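PDB 5EX2: peptidyl-prolyl cis-trans isomerase from Hirschia baltica, which probably catalyses the cis-trans isomerisation of peptide bonds that precede proline, as cyclophilins do in assisting protein folding. Local coordinates for residues I37-E42 and N46-I51; V54-L59 and V219-P224. All coordinates share one frame; numbering follows the deposited sequence.

Overall arrangement
Both contacts use helix 45-57 of the cyclophilin fold, one in its first turns, the other near its C-terminal end. Contact 1 sets the helix on strand 33-39 of the eight-stranded antiparallel barrel; contact 2 joins it to the loop after strand 212-218. Their centres lie about 14 Å apart. Contact 1 is buried, about 9 Å from the centre of the chain, and local: the strand runs through a short connection into the helix that packs on it. Its side-chain contacts are apolar and no hydrogen bond crosses it. Contact 2 is at the surface, about 18 Å from the centre, and joins parts 160 residues apart in sequence. It is polar, built on a salt bridge.

Contact 1 of 2, residues I37-E42 and N46-I51; sequences IELAPE and NHVAQI
Val48 meets Leu39 with CG1 because its chi1 of 163° sets that methyl anti to the backbone N. CG2 then lies beside the N, near both Leu39 CB and the backbone of Ala40. On Leu39, the bond from CA to CB points toward the helix. Its chi1 of -55° sets CG anti to the carbonyl carbon, and CD1 and CD2 then reach Val48 and Ile51. This is a strand-to-helix connection of the cyclophilin barrel. Strand 33-39 ends, the chain turns through Ala40 to Glu42, and helix 45-57 packs back against the strand it has just left.

Val48 is the centre of the contact. Val48 CG1 lies 3.8 Å from Leu39 CD1 and 3.9 Å from Leu39 CB, so it touches both the root and one branch of the leucine. Val48 CG2 is also 3.9 Å from Leu39 CB, and the two valine methyls straddle that atom. Val48 CG2 sits 3.7 Å from Ala40 C, over the start of the turn. Val48 CG1 also approaches the ring of Pro41, with Pro41 CG 4.3 Å away. The proline is partly exposed and borders the buried patch.

The other branch of Leu39 serves the next turn of the helix. Ile51 offers CG2, while the rest of its side chain leads away from the strand. No hydrogen bond crosses between 37-42 and 46-51.

Leu39 and Ile51 both also touch Trp188 of strand 187-191, a neighbour of strand 33-39 in the barrel. Beyond the apolar face, His47 ND1 hydrogen-bonds Glu95, and the Gln50 amide nitrogen reaches two backbone carbonyls, those of Glu90 and Lys168. Leu39 CD2 lies 4.2 Å from Ile51 CG2.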
# COMPACT_ATOMS: atom_id res chain seq x y z
N ILE A 37 3.73 -0.90 6.57
CA ILE A 37 3.43 -0.62 5.18
C ILE A 37 4.45 -1.31 4.28
O ILE A 37 5.66 -1.17 4.49
CB ILE A 37 3.46 0.89 4.90
CG1 ILE A 37 2.35 1.57 5.70
CG2 ILE A 37 3.29 1.17 3.40
CD1 ILE A 37 2.47 3.08 5.75
N GLU A 38 3.97 -2.07 3.30
CA GLU A 38 4.84 -2.58 2.25
C GLU A 38 4.84 -1.61 1.08
O GLU A 38 3.80 -1.27 0.53
CB GLU A 38 4.45 -3.99 1.77
CG GLU A 38 5.53 -4.55 0.84
CD GLU A 38 5.25 -5.91 0.26
OE1 GLU A 38 4.15 -6.46 0.44
OE2 GLU A 38 6.17 -6.43 -0.41
N LEU A 39 6.03 -1.20 0.69
CA LEU A 39 6.23 -0.36 -0.48
C LEU A 39 6.10 -1.19 -1.76
O LEU A 39 6.46 -2.37 -1.78
CB LEU A 39 7.61 0.28 -0.45
CG LEU A 39 7.91 1.05 0.82
CD1 LEU A 39 9.36 1.51 0.84
CD2 LEU A 39 6.95 2.24 0.94
N ALA A 40 5.63 -0.56 -2.83
CA ALA A 40 5.40 -1.22 -4.10
C ALA A 40 6.23 -0.58 -5.22
O ALA A 40 5.71 0.23 -5.99
CB ALA A 40 3.93 -1.16 -4.45
N PRO A 41 7.51 -0.95 -5.32
CA PRO A 41 8.39 -0.26 -6.27
C PRO A 41 8.01 -0.45 -7.72
O PRO A 41 8.29 0.42 -8.55
CB PRO A 41 9.77 -0.88 -6.01
CG PRO A 41 9.68 -1.64 -4.77
CD PRO A 41 8.24 -1.88 -4.44
N GLU A 42 7.36 -1.56 -8.05
CA GLU A 42 6.99 -1.82 -9.42
C GLU A 42 5.79 -0.96 -9.83
O GLU A 42 5.55 -0.75 -11.02
CB GLU A 42 6.71 -3.31 -9.61
CG GLU A 42 7.94 -4.18 -9.30
CD GLU A 42 7.72 -5.67 -9.50
OE1 GLU A 42 7.22 -6.32 -8.55
OE2 GLU A 42 8.05 -6.19 -10.58
N ASN A 46 9.35 6.00 -8.18
CA ASN A 46 9.90 7.25 -7.67
C ASN A 46 9.27 7.64 -6.35
O ASN A 46 9.91 8.24 -5.49
CB ASN A 46 9.74 8.37 -8.70
CG ASN A 46 10.58 8.13 -9.92
OD1 ASN A 46 11.72 7.68 -9.83
ND2 ASN A 46 10.03 8.43 -11.09
N HIS A 47 8.00 7.31 -6.15
CA HIS A 47 7.38 7.58 -4.85
C HIS A 47 7.97 6.69 -3.77
O HIS A 47 8.20 7.14 -2.66
CB HIS A 47 5.87 7.40 -4.93
CG HIS A 47 5.17 8.60 -5.46
ND1 HIS A 47 5.16 8.92 -6.80
CD2 HIS A 47 4.48 9.59 -4.84
CE1 HIS A 47 4.49 10.04 -6.98
NE2 HIS A 47 4.07 10.47 -5.81
N VAL A 48 8.23 5.43 -4.10
CA VAL A 48 8.84 4.54 -3.12
C VAL A 48 10.22 5.05 -2.71
O VAL A 48 10.56 5.04 -1.52
CB VAL A 48 8.92 3.10 -3.68
CG1 VAL A 48 9.89 2.21 -2.90
CG2 VAL A 48 7.52 2.50 -3.70
N ALA A 49 11.00 5.53 -3.67
CA ALA A 49 12.30 6.11 -3.34
C ALA A 49 12.11 7.35 -2.46
O ALA A 49 12.85 7.58 -1.51
CB ALA A 49 13.08 6.46 -4.59
N GLN A 50 11.11 8.16 -2.79
CA GLN A 50 10.82 9.36 -2.00
C GLN A 50 10.47 9.01 -0.56
O GLN A 50 10.96 9.64 0.38
CB GLN A 50 9.67 10.13 -2.64
CG GLN A 50 9.26 11.42 -1.92
CD GLN A 50 10.13 12.61 -2.27
OE1 GLN A 50 11.14 12.50 -2.95
NE2 GLN A 50 9.70 13.79 -1.82
N ILE A 51 9.62 8.01 -0.36
CA ILE A 51 9.22 7.65 1.00
C ILE A 51 10.42 7.16 1.79
O ILE A 51 10.61 7.57 2.93
CB ILE A 51 8.10 6.60 0.99
CG1 ILE A 51 6.82 7.18 0.36
CG2 ILE A 51 7.84 6.07 2.39
CD1 ILE A 51 6.25 8.44 1.03

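Contact 2 of 2, residues V54-L59 and V219-P224; sequences VVRTGL and VSDLAP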
# COMPACT_ATOMS: atom_id res chain seq x y z
N VAL A 54 12.40 10.28 2.76
CA VAL A 54 11.80 11.12 3.80
C VAL A 54 11.85 10.41 5.16
O VAL A 54 12.19 11.01 6.18
CB VAL A 54 10.36 11.52 3.43
CG1 VAL A 54 9.71 12.34 4.53
CG2 VAL A 54 10.36 12.31 2.13
N VAL A 55 11.55 9.12 5.18
CA VAL A 55 11.62 8.36 6.42
C VAL A 55 13.00 8.52 7.04
O VAL A 55 13.14 8.81 8.23
CB VAL A 55 11.28 6.85 6.18
CG1 VAL A 55 11.65 6.01 7.40
CG2 VAL A 55 9.81 6.68 5.86
N ARG A 56 14.03 8.38 6.21
CA ARG A 56 15.41 8.37 6.70
C ARG A 56 15.91 9.74 7.14
O ARG A 56 16.93 9.83 7.78
CB ARG A 56 16.33 7.76 5.64
CG ARG A 56 16.20 6.26 5.64
CD ARG A 56 16.75 5.66 4.39
NE ARG A 56 16.74 4.21 4.51
CZ ARG A 56 16.74 3.37 3.49
NH1 ARG A 56 16.73 3.82 2.24
NH2 ARG A 56 16.74 2.07 3.73
N THR A 57 15.18 10.80 6.82
CA THR A 57 15.50 12.12 7.39
C THR A 57 15.06 12.26 8.84
O THR A 57 15.50 13.19 9.54
CB THR A 57 14.84 13.29 6.64
OG1 THR A 57 13.43 13.25 6.85
CG2 THR A 57 15.18 13.27 5.17
N GLY A 58 14.17 11.38 9.28
CA GLY A 58 13.56 11.49 10.59
C GLY A 58 12.42 12.49 10.66
O GLY A 58 11.75 12.61 11.69
N LEU A 59 12.16 13.20 9.56
CA LEU A 59 11.25 14.33 9.61
C LEU A 59 9.77 13.99 9.71
O LEU A 59 8.96 14.85 10.02
CB LEU A 59 11.48 15.23 8.40
CG LEU A 59 12.82 15.95 8.41
CD1 LEU A 59 13.06 16.66 7.10
CD2 LEU A 59 12.93 16.94 9.60
N VAL A 219 12.61 -0.95 7.84
CA VAL A 219 13.04 -2.14 8.54
C VAL A 219 14.47 -2.52 8.16
O VAL A 219 15.20 -3.07 8.98
CB VAL A 219 12.04 -3.30 8.29
CG1 VAL A 219 12.54 -4.61 8.82
CG2 VAL A 219 10.73 -2.97 8.97
N SER A 220 14.88 -2.23 6.92
CA SER A 220 16.25 -2.50 6.48
C SER A 220 17.29 -1.73 7.30
O SER A 220 18.46 -2.11 7.34
CB SER A 220 16.38 -2.14 5.01
OG SER A 220 15.89 -0.84 4.82
N ASP A 221 16.87 -0.64 7.94
CA ASP A 221 17.79 0.19 8.70
C ASP A 221 17.96 -0.30 10.13
O ASP A 221 18.82 0.20 10.86
CB ASP A 221 17.31 1.63 8.71
CG ASP A 221 17.35 2.26 7.33
OD1 ASP A 221 18.12 1.78 6.47
OD2 ASP A 221 16.62 3.24 7.11
N LEU A 222 17.15 -1.27 10.52
CA LEU A 222 17.29 -1.89 11.83
C LEU A 222 18.36 -2.95 11.80
O LEU A 222 18.63 -3.53 10.74
CB LEU A 222 15.96 -2.50 12.26
CG LEU A 222 14.78 -1.55 12.40
CD1 LEU A 222 13.51 -2.35 12.67
CD2 LEU A 222 15.03 -0.54 13.51
N ALA A 223 18.94 -3.22 12.96
CA ALA A 223 19.85 -4.35 13.10
C ALA A 223 19.07 -5.62 12.79
O ALA A 223 17.90 -5.73 13.14
CB ALA A 223 20.44 -4.41 14.50
N PRO A 224 19.73 -6.61 12.16
CA PRO A 224 19.02 -7.83 11.79
C PRO A 224 18.15 -8.43 12.90
O PRO A 224 17.01 -8.79 12.63
CB PRO A 224 20.16 -8.78 11.41
CG PRO A 224 21.19 -7.89 10.84
CD PRO A 224 21.12 -6.61 11.66
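A side-on, two-nitrogen salt bridge joins helix 45-57, near its C-terminal end, to the 3-10 turn at 219-221, on the surface of the cyclophilin barrel. Arg56 gives NE and NH2, one to each carboxylate oxygen of Asp221. The Arg56 NE bond to Asp221 OD2 is short and nearly straight, 2.8 Å with an N-H...O angle of 176°. It lies in the guanidinium plane and uses the syn lone pair. The second bond, Arg56 NH2 to Asp221 OD1, is 3.1 Å and bent to 137°. Here NH2 meets OD1 tilted out of both planes, which are 43° apart. Arg56 reaches across with its chain extended from CG to NE.

Asp23 gives the guanidinium a second negative partner. Asp23 OD1 pairs with Arg56 NH2 and also takes a hydrogen bond from Ser220 OG, so the 3-10 turn and the arginine share it. Val55 packs on Ala216 and Met218 of strand 212-218.

Just beyond Arg56, Thr57 OG1 accepts from Leu59 N at 3.0 Å, an ST turn. Thr57 OG1 also donates to Val54 O at 2.6 Å.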